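Local structure of SWI/SNF-related matrix-associated actin-dependent regulator of chromatin subfamily A-like protein 1 (Mus musculus, 4O66) at residues A14-G19 with R23-Y28; P40-D45 with K49-S54. The protein is an ATP-dependent SNF2-family enzyme of DNA repair and replication whose HARP domain probably recognises particular nucleic acid structures. All blocks are in the same frame, centred on the assembly; numbering follows the deposited sequence.

Contact 1: residues A14-G19 with R23-Y28. With SO4 (sulfate ion), chain E.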
ATOM      1  N   ALA A  14       2.472  -4.302 -12.076  1.00 19.53           N
ATOM      2  CA  ALA A  14       3.513  -3.694 -12.865  1.00 12.90           C
ATOM      3  C   ALA A  14       4.813  -4.442 -12.685  1.00 17.44           C
ATOM      4  O   ALA A  14       5.099  -4.916 -11.586  1.00 16.37           O
ATOM      5  CB  ALA A  14       3.686  -2.210 -12.460  1.00 19.06           C
ATOM      6  N   CYS A  15       5.593  -4.550 -13.764  1.00 18.32           N
ATOM      7  CA  CYS A  15       6.964  -5.073 -13.681  1.00 18.56           C
ATOM      8  C   CYS A  15       7.867  -3.907 -13.391  1.00 15.63           C
ATOM      9  O   CYS A  15       7.660  -2.832 -13.956  1.00 16.72           O
ATOM     10  CB  CYS A  15       7.387  -5.799 -14.975  1.00 11.07           C
ATOM     11  SG  CYS A  15       6.247  -7.143 -15.441  1.00 17.22           S
ATOM     12  N   ILE A  16       8.825  -4.113 -12.488  1.00 17.20           N
ATOM     13  CA  ILE A  16       9.763  -3.092 -12.020  1.00 11.83           C
ATOM     14  C   ILE A  16      11.164  -3.594 -12.274  1.00 14.60           C
ATOM     15  O   ILE A  16      11.570  -4.574 -11.675  1.00 13.23           O
ATOM     16  CB  ILE A  16       9.605  -2.821 -10.488  1.00 18.66           C
ATOM     17  CG1 ILE A  16       8.163  -2.462 -10.155  1.00 18.14           C
ATOM     18  CG2 ILE A  16      10.594  -1.771  -9.979  1.00 17.01           C
ATOM     19  CD1 ILE A  16       7.666  -1.253 -10.853  1.00 24.17           C
ATOM     20  N   LYS A  17      11.908  -2.925 -13.142  1.00 15.48           N
ATOM     21  CA  LYS A  17      13.249  -3.381 -13.485  1.00 12.48           C
ATOM     22  C   LYS A  17      14.237  -3.112 -12.339  1.00 12.89           C
ATOM     23  O   LYS A  17      14.257  -2.006 -11.768  1.00 16.69           O
ATOM     24  CB  LYS A  17      13.716  -2.707 -14.768  1.00 14.10           C
ATOM     25  CG  LYS A  17      14.930  -3.293 -15.350  1.00 17.44           C
ATOM     26  CD  LYS A  17      15.070  -2.851 -16.784  1.00 26.79           C
ATOM     27  CE  LYS A  17      15.997  -3.779 -17.559  1.00 32.62           C
ATOM     28  NZ  LYS A  17      17.400  -3.620 -17.103  1.00 24.37           N
ATOM     29  N   THR A  18      15.027  -4.124 -12.014  1.00 14.44           N
ATOM     30  CA  THR A  18      16.072  -4.047 -11.012  1.00 12.88           C
ATOM     31  C   THR A  18      17.317  -4.696 -11.584  1.00 16.47           C
ATOM     32  O   THR A  18      17.577  -5.872 -11.341  1.00 18.55           O
ATOM     33  CB  THR A  18      15.662  -4.761  -9.688  1.00 14.08           C
ATOM     34  OG1 THR A  18      15.393  -6.139  -9.952  1.00 17.47           O
ATOM     35  CG2 THR A  18      14.419  -4.123  -9.052  1.00 10.37           C
ATOM     36  N   GLY A  19      18.092  -3.935 -12.360  1.00 19.16           N
ATOM     37  CA  GLY A  19      19.267  -4.504 -13.007  1.00 20.13           C
ATOM     38  C   GLY A  19      18.856  -5.510 -14.066  1.00 25.27           C
ATOM     39  O   GLY A  19      18.005  -5.222 -14.902  1.00 29.70           O
ATOM     40  N   ARG A  23      10.962  -7.292 -10.734  1.00 16.40           N
ATOM     41  CA  ARG A  23       9.981  -7.698  -9.723  1.00 13.42           C
ATOM     42  C   ARG A  23       8.573  -7.478 -10.239  1.00 12.11           C
ATOM     43  O   ARG A  23       8.350  -6.605 -11.069  1.00 15.41           O
ATOM     44  CB  ARG A  23      10.178  -6.915  -8.442  1.00 17.85           C
ATOM     45  CG  ARG A  23      11.533  -7.080  -7.742  1.00 28.68           C
ATOM     46  CD  ARG A  23      11.639  -6.057  -6.616  1.00 30.53           C
ATOM     47  NE  ARG A  23      12.995  -5.938  -6.062  1.00 64.14           N
ATOM     48  CZ  ARG A  23      13.405  -4.957  -5.248  1.00 68.49           C
ATOM     49  NH1 ARG A  23      12.575  -3.974  -4.886  1.00 50.23           N
ATOM     50  NH2 ARG A  23      14.658  -4.945  -4.796  1.00 55.21           N
ATOM     51  N   VAL A  24       7.608  -8.256  -9.765  1.00 10.12           N
ATOM     52  CA  VAL A  24       6.225  -7.982 -10.131  1.00  9.40           C
ATOM     53  C   VAL A  24       5.504  -7.454  -8.896  1.00 15.01           C
ATOM     54  O   VAL A  24       5.506  -8.102  -7.876  1.00 13.42           O
ATOM     55  CB  VAL A  24       5.501  -9.205 -10.668  1.00  9.59           C
ATOM     56  CG1 VAL A  24       4.051  -8.875 -10.974  1.00 10.39           C
ATOM     57  CG2 VAL A  24       6.205  -9.727 -11.898  1.00 13.98           C
ATOM     58  N   LYS A  25       4.920  -6.258  -9.007  1.00 19.61           N
ATOM     59  CA  LYS A  25       4.259  -5.565  -7.890  1.00 16.56           C
ATOM     60  C   LYS A  25       2.793  -5.387  -8.184  1.00 24.51           C
ATOM     61  O   LYS A  25       2.462  -4.877  -9.251  1.00 21.88           O
ATOM     62  CB  LYS A  25       4.885  -4.194  -7.660  1.00 18.74           C
ATOM     63  CG  LYS A  25       6.388  -4.220  -7.322  1.00 20.52           C
ATOM     64  CD  LYS A  25       6.682  -5.110  -6.090  1.00 26.80           C
ATOM     65  CE  LYS A  25       6.146  -4.487  -4.810  1.00 27.98           C
ATOM     66  NZ  LYS A  25       7.037  -3.362  -4.485  1.00 28.25           N
ATOM     67  N   ILE A  26       1.911  -5.775  -7.260  1.00 16.34           N
ATOM     68  CA  ILE A  26       0.470  -5.569  -7.489  1.00 20.34           C
ATOM     69  C   ILE A  26      -0.012  -4.209  -6.965  1.00 18.24           C
ATOM     70  O   ILE A  26       0.327  -3.802  -5.869  1.00 21.04           O
ATOM     71  CB  ILE A  26      -0.373  -6.691  -6.858  1.00 20.79           C
ATOM     72  CG1 ILE A  26       0.020  -8.038  -7.462  1.00 20.67           C
ATOM     73  CG2 ILE A  26      -1.829  -6.458  -7.087  1.00 17.86           C
ATOM     74  CD1 ILE A  26       0.157  -8.035  -8.954  1.00 16.81           C
ATOM     75  N   GLY A  27      -0.765  -3.492  -7.787  1.00 20.27           N
ATOM     76  CA  GLY A  27      -1.154  -2.120  -7.475  1.00 12.20           C
ATOM     77  C   GLY A  27      -2.193  -2.066  -6.362  1.00 18.88           C
ATOM     78  O   GLY A  27      -2.785  -3.085  -6.002  1.00 20.64           O
ATOM     79  N   TYR A  28      -2.437  -0.864  -5.852  1.00 16.19           N
ATOM     80  CA  TYR A  28      -3.436  -0.609  -4.815  1.00 19.13           C
ATOM     81  C   TYR A  28      -4.750  -0.242  -5.488  1.00 24.73           C
ATOM     82  O   TYR A  28      -4.826  -0.293  -6.715  1.00 27.52           O
ATOM     83  CB  TYR A  28      -2.950   0.501  -3.898  1.00 11.98           C
ATOM     84  CG  TYR A  28      -1.614   0.172  -3.259  1.00 19.95           C
ATOM     85  CD1 TYR A  28      -1.534  -0.748  -2.236  1.00 13.14           C
ATOM     86  CD2 TYR A  28      -0.434   0.777  -3.698  1.00 19.69           C
ATOM     87  CE1 TYR A  28      -0.323  -1.046  -1.643  1.00 15.41           C
ATOM     88  CE2 TYR A  28       0.774   0.473  -3.117  1.00 12.74           C
ATOM     89  CZ  TYR A  28       0.833  -0.447  -2.087  1.00 16.65           C
ATOM     90  OH  TYR A  28       2.056  -0.730  -1.477  1.00 11.60           O
TER
HETATM   91  S   SO4 E 301       9.190  -3.653  -1.327  1.00 37.91           S
HETATM   92  O1  SO4 E 301      10.599  -4.024  -1.470  1.00 27.06           O
HETATM   93  O2  SO4 E 301       9.114  -2.243  -0.931  1.00 25.77           O
HETATM   94  O3  SO4 E 301       8.522  -3.879  -2.610  1.00 34.42           O
HETATM   95  O4  SO4 E 301       8.527  -4.474  -0.313  1.00 32.56           O
HETATM   96  O   HOH W   1      15.110  -8.059  -7.642  1.00 21.51           O
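Thr18 and Arg23 meet because their first torsions bring the threonine methyl and the arginine chain together: with chi1 at 60°, the methyl of Thr18 stands anti to its carbonyl carbon, while the Arg23 chain leaves CB beside its own backbone N and runs extended from CG to NE. The two side chains cross at about a right angle, and Thr18 CG2 rests over one face of the guanidinium, near its rim, 3.8 Å from Arg23 NE. A water held by Thr18 OG1 reaches Arg23 NE through a weak bond. A threonine suits this place, since its methyl rests against the rim of one face of the cation while its hydroxyl holds the water. Next along the same face, Lys25 lays its CG 3.8 Å from CG1 of the buried Ile16, then bends at three successive torsions, and NZ ends beside a sulfate, probably from the crystallisation liquor, at a spacing too short to be reliable. On the other face, Cys15 SG and Val24 CG2 touch loosely at 4.4 Å. Beneath the side chains the antiparallel strands are joined by two pairs of backbone bonds, Ala14 with Lys25 and Ile16 with Arg23. Lys25 NZ also bonds to Thr48 O, which helps fix its position. Arg23 and Lys25 therefore present two cationic groups on one face, chemistry consistent with attraction for the phosphates of a nucleic acid.

Contact 2: residues P40-D45 with K49-S54. With SO4 (sulfate ion), chain E.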
ATOM      1  N   PRO A  40      -0.513  10.558   8.662  1.00 13.40           N
ATOM      2  CA  PRO A  40       0.571  11.539   8.747  1.00 14.03           C
ATOM      3  C   PRO A  40       1.993  11.008   8.475  1.00 14.80           C
ATOM      4  O   PRO A  40       2.796  11.785   7.962  1.00 18.94           O
ATOM      5  CB  PRO A  40       0.437  12.070  10.197  1.00 15.29           C
ATOM      6  CG  PRO A  40      -0.279  11.020  10.918  1.00 14.16           C
ATOM      7  CD  PRO A  40      -1.218  10.399   9.944  1.00 12.42           C
ATOM      8  N   SER A  41       2.309   9.741   8.761  1.00 16.85           N
ATOM      9  CA  SER A  41       3.680   9.228   8.593  1.00 12.52           C
ATOM     10  C   SER A  41       3.923   8.551   7.253  1.00 13.09           C
ATOM     11  O   SER A  41       4.989   7.996   7.040  1.00 13.29           O
ATOM     12  CB  SER A  41       4.025   8.205   9.658  1.00 12.55           C
ATOM     13  OG  SER A  41       3.159   7.124   9.465  1.00 16.31           O
ATOM     14  N   ARG A  42       2.947   8.631   6.364  1.00 18.28           N
ATOM     15  CA  ARG A  42       2.974   7.990   5.048  1.00 15.52           C
ATOM     16  C   ARG A  42       4.218   8.334   4.230  1.00 16.79           C
ATOM     17  O   ARG A  42       4.743   9.446   4.274  1.00 16.05           O
ATOM     18  CB  ARG A  42       1.718   8.358   4.260  1.00 10.52           C
ATOM     19  CG  ARG A  42       1.754   9.753   3.711  1.00 11.31           C
ATOM     20  CD  ARG A  42       0.418  10.167   3.146  1.00 16.93           C
ATOM     21  NE  ARG A  42       0.420  11.557   2.666  1.00 23.09           N
ATOM     22  CZ  ARG A  42       0.152  12.614   3.432  1.00 21.51           C
ATOM     23  NH1 ARG A  42      -0.137  12.448   4.719  1.00 21.38           N
ATOM     24  NH2 ARG A  42       0.166  13.835   2.906  1.00 20.46           N
ATOM     25  N   HIS A  43       4.686   7.342   3.485  1.00 14.05           N
ATOM     26  CA  HIS A  43       5.790   7.509   2.551  1.00 14.15           C
ATOM     27  C   HIS A  43       5.534   6.629   1.350  1.00 11.15           C
ATOM     28  O   HIS A  43       5.254   5.469   1.494  1.00 10.67           O
ATOM     29  CB  HIS A  43       7.141   7.175   3.216  1.00 12.58           C
ATOM     30  CG  HIS A  43       8.287   7.160   2.257  1.00 20.44           C
ATOM     31  ND1 HIS A  43       8.789   5.992   1.719  1.00 12.75           N
ATOM     32  CD2 HIS A  43       8.988   8.171   1.685  1.00 19.51           C
ATOM     33  CE1 HIS A  43       9.760   6.284   0.870  1.00 12.04           C
ATOM     34  NE2 HIS A  43       9.894   7.597   0.823  1.00 15.33           N
ATOM     35  N   TYR A  44       5.584   7.215   0.157  1.00 10.84           N
ATOM     36  CA  TYR A  44       5.522   6.413  -1.059  1.00 13.77           C
ATOM     37  C   TYR A  44       6.883   6.281  -1.729  1.00 11.29           C
ATOM     38  O   TYR A  44       7.564   7.275  -1.993  1.00  9.50           O
ATOM     39  CB  TYR A  44       4.515   7.003  -2.027  1.00 14.04           C
ATOM     40  CG  TYR A  44       4.357   6.263  -3.313  1.00 18.11           C
ATOM     41  CD1 TYR A  44       3.851   4.970  -3.328  1.00 16.92           C
ATOM     42  CD2 TYR A  44       4.712   6.852  -4.523  1.00 14.23           C
ATOM     43  CE1 TYR A  44       3.672   4.309  -4.483  1.00 13.47           C
ATOM     44  CE2 TYR A  44       4.534   6.171  -5.703  1.00 14.08           C
ATOM     45  CZ  TYR A  44       4.030   4.905  -5.669  1.00 13.77           C
ATOM     46  OH  TYR A  44       3.849   4.193  -6.833  1.00 20.48           O
ATOM     47  N   ASP A  45       7.291   5.040  -1.974  1.00 12.44           N
ATOM     48  CA  ASP A  45       8.496   4.761  -2.736  1.00 12.76           C
ATOM     49  C   ASP A  45       8.107   4.618  -4.188  1.00 14.36           C
ATOM     50  O   ASP A  45       7.510   3.607  -4.538  1.00 15.14           O
ATOM     51  CB  ASP A  45       9.172   3.480  -2.251  1.00 12.73           C
ATOM     52  CG  ASP A  45      10.575   3.299  -2.803  1.00 15.23           C
ATOM     53  OD1 ASP A  45      10.839   3.574  -3.984  1.00 17.58           O
ATOM     54  OD2 ASP A  45      11.456   2.899  -2.039  1.00 16.25           O
ATOM     55  N   LYS A  49       7.130   1.214  -5.927  1.00  9.24           N
ATOM     56  CA  LYS A  49       5.667   1.327  -5.979  1.00 16.73           C
ATOM     57  C   LYS A  49       4.985   0.840  -4.674  1.00 15.81           C
ATOM     58  O   LYS A  49       3.884   0.267  -4.697  1.00 18.07           O
ATOM     59  CB  LYS A  49       5.106   0.563  -7.162  1.00 14.74           C
ATOM     60  CG  LYS A  49       5.755   0.881  -8.515  1.00 15.42           C
ATOM     61  CD  LYS A  49       5.805   2.325  -8.830  1.00 15.55           C
ATOM     62  CE  LYS A  49       6.368   2.482 -10.266  1.00 24.82           C
ATOM     63  NZ  LYS A  49       7.035   3.781 -10.417  1.00 11.98           N
ATOM     64  N   THR A  50       5.663   1.072  -3.551  1.00 12.20           N
ATOM     65  CA  THR A  50       5.194   0.587  -2.240  1.00 12.97           C
ATOM     66  C   THR A  50       5.059   1.718  -1.232  1.00 10.15           C
ATOM     67  O   THR A  50       5.919   2.577  -1.185  1.00 13.11           O
ATOM     68  CB  THR A  50       6.156  -0.466  -1.654  1.00 15.67           C
ATOM     69  OG1 THR A  50       6.178  -1.620  -2.496  1.00 14.59           O
ATOM     70  CG2 THR A  50       5.701  -0.935  -0.269  1.00  9.87           C
ATOM     71  N   TRP A  51       4.013   1.658  -0.402  1.00 10.24           N
ATOM     72  CA  TRP A  51       3.770   2.625   0.678  1.00 12.46           C
ATOM     73  C   TRP A  51       4.272   2.099   2.008  1.00  8.18           C
ATOM     74  O   TRP A  51       4.078   0.936   2.328  1.00 14.40           O
ATOM     75  CB  TRP A  51       2.285   2.922   0.802  1.00  7.71           C
ATOM     76  CG  TRP A  51       1.708   3.803  -0.307  1.00 11.66           C
ATOM     77  CD1 TRP A  51       1.209   3.399  -1.495  1.00 16.82           C
ATOM     78  CD2 TRP A  51       1.529   5.215  -0.263  1.00 19.35           C
ATOM     79  NE1 TRP A  51       0.744   4.464  -2.212  1.00 12.04           N
ATOM     80  CE2 TRP A  51       0.939   5.599  -1.481  1.00 17.29           C
ATOM     81  CE3 TRP A  51       1.836   6.194   0.675  1.00 12.56           C
ATOM     82  CZ2 TRP A  51       0.628   6.905  -1.774  1.00 18.03           C
ATOM     83  CZ3 TRP A  51       1.534   7.492   0.385  1.00 20.23           C
ATOM     84  CH2 TRP A  51       0.932   7.843  -0.834  1.00 23.85           C
ATOM     85  N   ASP A  52       4.943   2.926   2.771  1.00 10.36           N
ATOM     86  CA  ASP A  52       5.257   2.515   4.129  1.00 11.63           C
ATOM     87  C   ASP A  52       4.879   3.611   5.114  1.00 11.77           C
ATOM     88  O   ASP A  52       4.678   4.775   4.726  1.00 15.92           O
ATOM     89  CB  ASP A  52       6.729   2.145   4.268  1.00 13.52           C
ATOM     90  CG  ASP A  52       7.647   3.278   3.909  1.00 16.88           C
ATOM     91  OD1 ASP A  52       7.978   4.097   4.795  1.00 16.16           O
ATOM     92  OD2 ASP A  52       8.035   3.363   2.726  1.00 13.61           O
ATOM     93  N   PHE A  53       4.795   3.239   6.384  1.00 13.92           N
ATOM     94  CA  PHE A  53       4.242   4.058   7.459  1.00  9.74           C
ATOM     95  C   PHE A  53       5.017   3.819   8.745  1.00 10.19           C
ATOM     96  O   PHE A  53       5.615   2.785   8.895  1.00 11.95           O
ATOM     97  CB  PHE A  53       2.768   3.701   7.671  1.00  8.76           C
ATOM     98  CG  PHE A  53       1.959   3.786   6.441  1.00 11.49           C
ATOM     99  CD1 PHE A  53       1.849   2.687   5.600  1.00 13.50           C
ATOM    100  CD2 PHE A  53       1.311   4.934   6.105  1.00  8.10           C
ATOM    101  CE1 PHE A  53       1.124   2.759   4.453  1.00 12.57           C
ATOM    102  CE2 PHE A  53       0.571   5.013   4.948  1.00 10.62           C
ATOM    103  CZ  PHE A  53       0.486   3.936   4.122  1.00 16.18           C
ATOM    104  N   SER A  54       5.023   4.782   9.662  1.00 13.00           N
ATOM    105  CA  SER A  54       5.468   4.528  11.021  1.00 15.20           C
ATOM    106  C   SER A  54       4.540   3.508  11.699  1.00 11.77           C
ATOM    107  O   SER A  54       3.347   3.430  11.412  1.00 11.08           O
ATOM    108  CB  SER A  54       5.502   5.834  11.851  1.00 14.51           C
ATOM    109  OG  SER A  54       6.021   5.615  13.161  1.00 12.11           O
TER
HETATM  110  S   SO4 E 301       9.190  -3.653  -1.327  1.00 37.91           S
HETATM  111  O1  SO4 E 301      10.599  -4.024  -1.470  1.00 27.06           O
HETATM  112  O2  SO4 E 301       9.114  -2.243  -0.931  1.00 25.77           O
HETATM  113  O3  SO4 E 301       8.522  -3.879  -2.610  1.00 34.42           O
HETATM  114  O4  SO4 E 301       8.527  -4.474  -0.313  1.00 32.56           O
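Strands 43-45 and 50-52 run antiparallel, their axes 4.8 Å apart at closest approach and 153° between their directions. His43 and Asp52 exchange two backbone bonds, as do Asp45 and Thr50, the return bond from Thr50 N to Asp45 O being longer at 3.3 Å. Lys49 N also approaches Asp45 O in a weak bond; with both Lys49 and Thr50 facing Asp45, this is a G1 beta bulge, and Lys49 has the positive phi of its first position. Between the hydrogen-bonded pairs, Tyr44 CB sits 3.6 Å above the centroid of the Trp51 six-membered ring, almost exactly on its normal, a CH-pi contact that the broad indole suits. The Tyr44 ring then passes obliquely over the five-membered ring, planes 41° apart, to bring OH within 3.4 Å of Lys49 CD. On the opposite face, Asp52 CG lies between its backbone N and carbonyl carbon (chi1 59°), bringing the carboxylate to His43. There ND1 donates to Asp52 OD2 at 2.9 Å; OD2 lies in the imidazole plane, while ND1 meets its syn side somewhat out of the carboxylate plane. The negative carboxylate would probably favour a protonated ring. Nearer the open end, Arg42 CB packs 3.6 Å from Phe53 CE2, and Ser41 OG accepts from Ser54 N while also bonding to Asp57. Phe53 meets Phe36 of helix 30-38. Together these features describe a beta hairpin with a G1 bulge at its turn end, joined to a helix of the HARP domain.

Contacts 1 and 2 follow one another along the chain, each a two-stranded antiparallel hairpin, with helix 30-38 between them and helix 58-65 after the second. Their centres lie about 17 Å apart, yet the hairpins touch directly. Lys25 NZ probably bonds to Thr50 OG1 at 2.8 Å, and Tyr28 OH probably reaches Trp51 N at 3.3 Å. Phe36 of helix 30-38 meets the rings of Tyr28 and Trp51, tying this junction to the helix. Residues 14-19 and 23-28 lie farther from the chain centre than 40-45 and 49-54. Both contacts touch one sulfate, probably from the crystallisation liquor, so a phosphate site at their junction is only suggested.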